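Local coordinates for protein phosphoribosylaminoimidazole-succinocarboxamide synthase (Pyrococcus horikoshii, PDB 4O7W) that catalyses the ATP-dependent joining of L-aspartate to an aminoimidazole-carboxylate ribonucleotide, forming SAICAR in de novo purine biosynthesis, at residues Leu23-Lys28 and Leu78-Leu83; Lys66-Gly71 and Val187-Ile192. All blocks are in the same frame, centred on the assembly; numbering follows the deposited sequence. Where two conformers were deposited one is given.

The two contacts illustrate how one nucleotide base can be recognised by parts of a chain far apart in sequence. Their centres lie about 9 Å apart, and their segments alternate along the chain: 23-28 and 66-71 come first, then 78-83 and 187-192. Contact 1 joins neighbouring strands of the five-stranded antiparallel sheet. Contact 2 runs from the approach to that sheet's edge strand, 69-72, to strand 186-188 of the six-stranded sheet. Strands 69-72 and 77-81 are adjacent, so the contacts share a sheet, and V80 packs against H68. Both reach the ATP, whose exocyclic amine N6 donates to E81 of contact 1 and to H68 of contact 2.

Contact 1 of 2, residues Leu23-Lys28 and Leu78-Leu83; sequences LIMEFK and LIVEKL. With ATP (adenosine-5'-triphosphate), chain C.
L23 and V80 face each other as an antiparallel hydrogen-bonded pair, and the chain just beyond V80 meets the adenine of ATP. There the carbonyl oxygen of E81 accepts from ATP N6 at 2.7 Å, and the backbone N of L83 donates to ATP N1 at 3.2 Å, so main-chain groups two residues apart read the amine and its neighbouring ring nitrogen. The pattern resembles the hinge of protein kinases: residues 82-83 leave strand 77-81 and lead into strand 84-93 of the other sheet.

Behind this connection, four backbone bonds hold the strands together. L23 N to V80 O spans 2.8 Å, and the return bond from V80 N to L23 O is almost straight, at 178°. M25 N to L78 O and L78 N to M25 O are each 2.7 Å. On the face bearing L23, M25, L78 and V80, L23 holds CG between its backbone N and carbonyl carbon (chi1 70°), while its CD2 reaches K82 CA at 3.5 Å and also lies near the adenine. The M25 chain bends at chi3, bringing CE to 3.9 Å from L78 CD1 and close to V80 CG1. F27 brings ring atom CE2 to 3.8 Å from L78 CG. Farther out, N49, A50 and S53 of helix 45-62 pack on F27, and V54 of the same helix meets L78.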
loop_
_atom_site.group_PDB
_atom_site.type_symbol
_atom_site.label_atom_id
_atom_site.label_comp_id
_atom_site.label_asym_id
_atom_site.label_seq_id
_atom_site.Cartn_x
_atom_site.Cartn_y
_atom_site.Cartn_z
ATOM N N LEU A 23 11.622 6.773 -29.577
ATOM C CA LEU A 23 10.417 7.548 -29.782
ATOM C C LEU A 23 10.633 9.005 -29.431
ATOM O O LEU A 23 11.682 9.394 -28.896
ATOM C CB LEU A 23 9.187 6.926 -29.093
ATOM C CG LEU A 23 8.975 6.874 -27.578
ATOM C CD1 LEU A 23 7.531 6.496 -27.296
ATOM C CD2 LEU A 23 9.901 5.883 -26.907
ATOM N N ILE A 24 9.671 9.821 -29.843
ATOM C CA ILE A 24 9.688 11.247 -29.587
ATOM C C ILE A 24 8.781 11.479 -28.393
ATOM O O ILE A 24 7.635 11.057 -28.398
ATOM C CB ILE A 24 9.157 12.052 -30.799
ATOM C CG1 ILE A 24 10.183 12.059 -31.943
ATOM C CG2 ILE A 24 8.763 13.467 -30.382
ATOM C CD1 ILE A 24 11.489 12.768 -31.637
ATOM N N MET A 25 9.301 12.125 -27.361
ATOM C CA MET A 25 8.461 12.539 -26.242
ATOM C C MET A 25 8.217 14.026 -26.379
ATOM O O MET A 25 9.140 14.830 -26.227
ATOM C CB MET A 25 9.141 12.226 -24.906
ATOM C CG MET A 25 8.275 12.442 -23.673
ATOM S SD MET A 25 8.967 11.603 -22.229
ATOM C CE MET A 25 10.498 12.493 -21.962
ATOM N N GLU A 26 6.977 14.383 -26.684
ATOM C CA GLU A 26 6.597 15.787 -26.838
ATOM C C GLU A 26 5.779 16.249 -25.643
ATOM O O GLU A 26 4.765 15.656 -25.320
ATOM C CB GLU A 26 5.799 16.003 -28.131
ATOM C CG GLU A 26 5.557 17.470 -28.471
ATOM C CD GLU A 26 4.690 17.650 -29.705
ATOM O OE1 GLU A 26 3.489 17.322 -29.641
ATOM O OE2 GLU A 26 5.207 18.130 -30.730
ATOM N N PHE A 27 6.231 17.316 -24.995
ATOM C CA PHE A 27 5.547 17.858 -23.832
ATOM C C PHE A 27 4.523 18.895 -24.279
ATOM O O PHE A 27 4.857 19.812 -25.022
ATOM C CB PHE A 27 6.562 18.514 -22.908
ATOM C CG PHE A 27 7.466 17.544 -22.198
ATOM C CD1 PHE A 27 7.343 17.345 -20.827
ATOM C CD2 PHE A 27 8.444 16.828 -22.896
ATOM C CE1 PHE A 27 8.178 16.454 -20.158
ATOM C CE2 PHE A 27 9.279 15.946 -22.230
ATOM C CZ PHE A 27 9.150 15.762 -20.860
ATOM N N LYS A 28 3.286 18.745 -23.823
ATOM C CA LYS A 28 2.216 19.658 -24.190
ATOM C C LYS A 28 2.013 20.746 -23.136
ATOM O O LYS A 28 2.594 20.700 -22.054
ATOM C CB LYS A 28 0.909 18.899 -24.438
ATOM C CG LYS A 28 0.963 17.877 -25.563
ATOM C CD LYS A 28 -0.422 17.294 -25.809
ATOM C CE LYS A 28 -0.367 15.993 -26.594
ATOM N NZ LYS A 28 -1.683 15.289 -26.564
ATOM N N LEU A 78 11.696 15.575 -26.877
ATOM C CA LEU A 78 12.900 14.823 -26.554
ATOM C C LEU A 78 12.931 13.540 -27.378
ATOM O O LEU A 78 11.892 12.975 -27.686
ATOM C CB LEU A 78 12.962 14.463 -25.065
ATOM C CG LEU A 78 12.688 15.427 -23.897
ATOM C CD1 LEU A 78 13.426 14.918 -22.662
ATOM C CD2 LEU A 78 13.045 16.878 -24.179
ATOM N N ILE A 79 14.133 13.090 -27.723
ATOM C CA ILE A 79 14.320 11.762 -28.300
ATOM C C ILE A 79 14.675 10.825 -27.171
ATOM O O ILE A 79 15.641 11.055 -26.439
ATOM C CB ILE A 79 15.457 11.700 -29.342
ATOM C CG1 ILE A 79 15.308 12.807 -30.397
ATOM C CG2 ILE A 79 15.479 10.325 -30.002
ATOM C CD1 ILE A 79 16.501 12.927 -31.333
ATOM N N VAL A 80 13.886 9.768 -27.033
ATOM C CA VAL A 80 14.091 8.816 -25.958
ATOM C C VAL A 80 14.076 7.374 -26.463
ATOM O O VAL A 80 13.518 7.062 -27.521
ATOM C CB VAL A 80 13.070 8.986 -24.795
ATOM C CG1 VAL A 80 13.215 10.346 -24.117
ATOM C CG2 VAL A 80 11.638 8.733 -25.268
ATOM N N GLU A 81 14.684 6.510 -25.668
ATOM C CA GLU A 81 14.760 5.098 -25.949
ATOM C C GLU A 81 13.419 4.449 -25.651
ATOM O O GLU A 81 12.847 4.651 -24.582
ATOM C CB GLU A 81 15.855 4.501 -25.072
ATOM C CG GLU A 81 16.091 3.024 -25.271
ATOM C CD GLU A 81 17.129 2.483 -24.311
ATOM O OE1 GLU A 81 17.518 3.190 -23.365
ATOM O OE2 GLU A 81 17.536 1.330 -24.495
ATOM N N LYS A 82 12.908 3.682 -26.601
ATOM C CA LYS A 82 11.687 2.911 -26.385
ATOM C C LYS A 82 11.958 1.777 -25.401
ATOM O O LYS A 82 12.973 1.086 -25.494
ATOM C CB LYS A 82 11.166 2.370 -27.711
ATOM C CG LYS A 82 9.844 1.632 -27.657
ATOM C CD LYS A 82 9.682 0.798 -28.929
ATOM C CE LYS A 82 8.244 0.784 -29.410
ATOM N NZ LYS A 82 7.436 -0.199 -28.636
ATOM N N LEU A 83 11.061 1.613 -24.434
ATOM C CA LEU A 83 11.220 0.589 -23.411
ATOM C C LEU A 83 9.943 -0.202 -23.225
ATOM O O LEU A 83 8.863 0.278 -23.542
ATOM C CB LEU A 83 11.570 1.243 -22.073
ATOM C CG LEU A 83 12.849 2.060 -21.942
ATOM C CD1 LEU A 83 12.789 2.876 -20.653
ATOM C CD2 LEU A 83 14.097 1.182 -21.985
HETATM P PG ATP C . -0.585 7.055 -18.618
HETATM O O1G ATP C . -1.931 6.364 -18.597
HETATM O O2G ATP C . 0.201 6.810 -19.878
HETATM O O3G ATP C . 0.204 6.928 -17.340
HETATM P PB ATP C . -0.751 9.583 -19.930
HETATM O O1B ATP C . -1.395 8.927 -21.125
HETATM O O2B ATP C . -1.224 10.939 -19.464
HETATM O O3B ATP C . -0.941 8.624 -18.649
HETATM P PA ATP C . 1.619 10.959 -20.739
HETATM O O1A ATP C . 2.556 11.468 -19.673
HETATM O O2A ATP C . 0.666 11.953 -21.361
HETATM O O3A ATP C . 0.851 9.657 -20.157
HETATM O "O5'" ATP C . 2.488 10.337 -21.954
HETATM C "C5'" ATP C . 3.663 9.544 -21.736
HETATM C "C4'" ATP C . 3.367 8.050 -21.895
HETATM O "O4'" ATP C . 4.502 7.349 -22.438
HETATM C "C3'" ATP C . 3.126 7.386 -20.559
HETATM O "O3'" ATP C . 2.253 6.284 -20.812
HETATM C "C2'" ATP C . 4.499 6.863 -20.162
HETATM O "O2'" ATP C . 4.444 5.803 -19.217
HETATM C "C1'" ATP C . 5.043 6.402 -21.499
HETATM N N9 ATP C . 6.528 6.430 -21.574
HETATM C C8 ATP C . 7.358 7.306 -20.976
HETATM N N7 ATP C . 8.646 7.038 -21.282
HETATM C C5 ATP C . 8.656 5.974 -22.117
HETATM C C6 ATP C . 9.671 5.152 -22.837
HETATM N N6 ATP C . 10.991 5.415 -22.749
HETATM N N1 ATP C . 9.230 4.108 -23.581
HETATM C C2 ATP C . 7.929 3.806 -23.711
HETATM N N3 ATP C . 6.968 4.509 -23.101
HETATM C C4 ATP C . 7.254 5.576 -22.306
#

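Contact 2 of 2, residues Lys66-Gly71 and Val187-Ile192. With ATP (adenosine-5'-triphosphate), chain C.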
loop_
_atom_site.group_PDB
_atom_site.type_symbol
_atom_site.label_atom_id
_atom_site.label_comp_id
_atom_site.label_asym_id
_atom_site.label_seq_id
_atom_site.Cartn_x
_atom_site.Cartn_y
_atom_site.Cartn_z
ATOM N N LYS A 66 20.982 5.017 -15.431
ATOM C CA LYS A 66 20.558 4.685 -16.794
ATOM C C LYS A 66 19.169 5.253 -17.062
ATOM O O LYS A 66 18.217 4.851 -16.406
ATOM C CB LYS A 66 20.470 3.171 -16.964
ATOM C CG LYS A 66 21.756 2.478 -17.327
ATOM C CD LYS A 66 21.446 1.283 -18.225
ATOM C CE LYS A 66 22.628 0.334 -18.282
ATOM N NZ LYS A 66 22.667 -0.464 -17.027
ATOM N N THR A 67 19.052 6.164 -18.028
ATOM C CA THR A 67 17.772 6.786 -18.349
ATOM C C THR A 67 17.451 6.585 -19.821
ATOM O O THR A 67 18.318 6.219 -20.605
ATOM C CB THR A 67 17.753 8.311 -18.075
ATOM O OG1 THR A 67 18.317 9.009 -19.188
ATOM C CG2 THR A 67 18.510 8.687 -16.800
ATOM N N HIS A 68 16.208 6.857 -20.208
ATOM C CA HIS A 68 15.833 6.718 -21.605
ATOM C C HIS A 68 16.250 7.894 -22.463
ATOM O O HIS A 68 16.055 7.867 -23.675
ATOM C CB HIS A 68 14.332 6.455 -21.724
ATOM C CG HIS A 68 13.462 7.644 -21.369
ATOM N ND1 HIS A 68 12.184 7.747 -21.784
ATOM C CD2 HIS A 68 13.731 8.804 -20.638
ATOM C CE1 HIS A 68 11.646 8.895 -21.332
ATOM N NE2 HIS A 68 12.592 9.543 -20.627
ATOM N N PHE A 69 16.813 8.939 -21.858
ATOM C CA PHE A 69 17.166 10.150 -22.621
ATOM C C PHE A 69 18.201 9.863 -23.713
ATOM O O PHE A 69 19.285 9.377 -23.419
ATOM C CB PHE A 69 17.665 11.278 -21.699
ATOM C CG PHE A 69 18.059 12.535 -22.436
ATOM C CD1 PHE A 69 17.091 13.343 -23.044
ATOM C CD2 PHE A 69 19.401 12.915 -22.531
ATOM C CE1 PHE A 69 17.451 14.498 -23.733
ATOM C CE2 PHE A 69 19.770 14.067 -23.222
ATOM C CZ PHE A 69 18.795 14.860 -23.820
ATOM N N ILE A 70 17.860 10.166 -24.963
ATOM C CA ILE A 70 18.835 10.093 -26.073
ATOM C C ILE A 70 19.249 11.495 -26.549
ATOM O O ILE A 70 20.439 11.822 -26.568
ATOM C CB ILE A 70 18.341 9.228 -27.253
ATOM C CG1 ILE A 70 18.181 7.774 -26.806
ATOM C CG2 ILE A 70 19.314 9.321 -28.438
ATOM C CD1 ILE A 70 17.573 6.852 -27.844
ATOM N N GLY A 71 18.271 12.324 -26.918
ATOM C CA GLY A 71 18.558 13.700 -27.310
ATOM C C GLY A 71 17.345 14.609 -27.365
ATOM O O GLY A 71 16.242 14.238 -26.922
ATOM N N VAL A 187 15.605 0.864 -16.742
ATOM C CA VAL A 187 15.936 2.171 -17.285
ATOM C C VAL A 187 14.885 3.218 -16.854
ATOM O O VAL A 187 13.679 2.986 -16.955
ATOM C CB VAL A 187 16.040 2.105 -18.835
ATOM C CG1 VAL A 187 16.296 3.486 -19.414
ATOM C CG2 VAL A 187 17.157 1.145 -19.267
ATOM N N LEU A 188 15.357 4.352 -16.355
ATOM C CA LEU A 188 14.482 5.414 -15.882
ATOM C C LEU A 188 13.842 6.109 -17.074
ATOM O O LEU A 188 14.516 6.411 -18.060
ATOM C CB LEU A 188 15.275 6.404 -15.028
ATOM C CG LEU A 188 14.550 7.642 -14.489
ATOM C CD1 LEU A 188 13.467 7.221 -13.516
ATOM C CD2 LEU A 188 15.543 8.542 -13.779
ATOM N N ALA A 189 12.536 6.354 -16.982
ATOM C CA ALA A 189 11.757 6.744 -18.146
ATOM C C ALA A 189 10.882 7.981 -17.895
ATOM O O ALA A 189 11.174 8.787 -17.004
ATOM C CB ALA A 189 10.925 5.555 -18.621
ATOM N N ASP A 190 9.822 8.132 -18.690
ATOM C CA ASP A 190 8.901 9.267 -18.584
ATOM C C ASP A 190 9.595 10.645 -18.435
ATOM O O ASP A 190 10.511 10.964 -19.191
ATOM C CB ASP A 190 7.887 9.018 -17.459
ATOM C CG ASP A 190 6.620 9.849 -17.626
ATOM O OD1 ASP A 190 6.317 10.627 -16.712
ATOM O OD2 ASP A 190 5.932 9.720 -18.665
ATOM N N GLU A 191 9.172 11.448 -17.453
ATOM C CA GLU A 191 9.658 12.815 -17.319
ATOM C C GLU A 191 10.094 13.098 -15.893
ATOM O O GLU A 191 9.730 12.359 -14.972
ATOM C CB GLU A 191 8.549 13.826 -17.721
ATOM C CG GLU A 191 7.447 14.003 -16.675
ATOM C CD GLU A 191 6.342 14.964 -17.095
ATOM O OE1 GLU A 191 6.525 16.202 -17.022
ATOM O OE2 GLU A 191 5.264 14.473 -17.479
ATOM N N ILE A 192 10.842 14.192 -15.719
ATOM C CA ILE A 192 11.130 14.740 -14.398
ATOM C C ILE A 192 10.970 16.259 -14.503
ATOM O O ILE A 192 11.804 16.944 -15.091
ATOM C CB ILE A 192 12.548 14.370 -13.880
ATOM C CG1 ILE A 192 12.736 12.853 -13.785
ATOM C CG2 ILE A 192 12.798 14.980 -12.505
ATOM C CD1 ILE A 192 14.145 12.434 -13.392
HETATM P PG ATP C . -0.585 7.055 -18.618
HETATM O O1G ATP C . -1.931 6.364 -18.597
HETATM O O2G ATP C . 0.201 6.810 -19.878
HETATM O O3G ATP C . 0.204 6.928 -17.340
HETATM P PB ATP C . -0.751 9.583 -19.930
HETATM O O1B ATP C . -1.395 8.927 -21.125
HETATM O O2B ATP C . -1.224 10.939 -19.464
HETATM O O3B ATP C . -0.941 8.624 -18.649
HETATM P PA ATP C . 1.619 10.959 -20.739
HETATM O O1A ATP C . 2.556 11.468 -19.673
HETATM O O2A ATP C . 0.666 11.953 -21.361
HETATM O O3A ATP C . 0.851 9.657 -20.157
HETATM O "O5'" ATP C . 2.488 10.337 -21.954
HETATM C "C5'" ATP C . 3.663 9.544 -21.736
HETATM C "C4'" ATP C . 3.367 8.050 -21.895
HETATM O "O4'" ATP C . 4.502 7.349 -22.438
HETATM C "C3'" ATP C . 3.126 7.386 -20.559
HETATM O "O3'" ATP C . 2.253 6.284 -20.812
HETATM C "C2'" ATP C . 4.499 6.863 -20.162
HETATM O "O2'" ATP C . 4.444 5.803 -19.217
HETATM C "C1'" ATP C . 5.043 6.402 -21.499
HETATM N N9 ATP C . 6.528 6.430 -21.574
HETATM C C8 ATP C . 7.358 7.306 -20.976
HETATM N N7 ATP C . 8.646 7.038 -21.282
HETATM C C5 ATP C . 8.656 5.974 -22.117
HETATM C C6 ATP C . 9.671 5.152 -22.837
HETATM N N6 ATP C . 10.991 5.415 -22.749
HETATM N N1 ATP C . 9.230 4.108 -23.581
HETATM C C2 ATP C . 7.929 3.806 -23.711
HETATM N N3 ATP C . 6.968 4.509 -23.101
HETATM C C4 ATP C . 7.254 5.576 -22.306
#
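The carbonyl oxygen of L188 receives two groups from the 66-71 segment. H68 N donates to L188 O at 2.8 Å, arriving nearly along the C=O axis although the hydrogen bond is bent at the hydrogen (138°), while T67 CA approaches L188 O at 3.3 Å as a C-H...O contact. One residue back, L188 N donates to K66 O at 2.9 Å in a nearly straight bond. These bonds flank a single bridge between T67 and L188. Beside it, V187 CG1 presses to 3.3 Å from T67 C.

The H68 side chain turns this junction into part of the adenine site. With chi1 at 70°, its CG sits between the backbone N and the carbonyl carbon, and the ring lies flat against A189, whose CA stands 3.6 Å from the H68 ring centroid, only 2° off the normal, in a CH-pi contact. At the ring edge, H68 ND1 accepts from ATP N6 at 2.8 Å, the amine lying in the ring plane. NE2 donates weakly to D190 O, and the ring's two nitrogens thus link the base to the 187-192 segment. Replacing H68 by alanine removes the ring, which would probably cost N6 its imidazole acceptor, D190 O its weak NE2 bond and A189 the face it packs on.

The D190 carboxylate lies by ATP C8 and C2' and is paired with K13, which also bonds ATP. T67 OG1 accepts from F69 N in an ST turn and is held by E61 of helix 45-62. From the same helix, F57 meets the H68 ring edge-to-face and L60 packs on L188, whose side chain also touches L176 and F178 of strand 169-180.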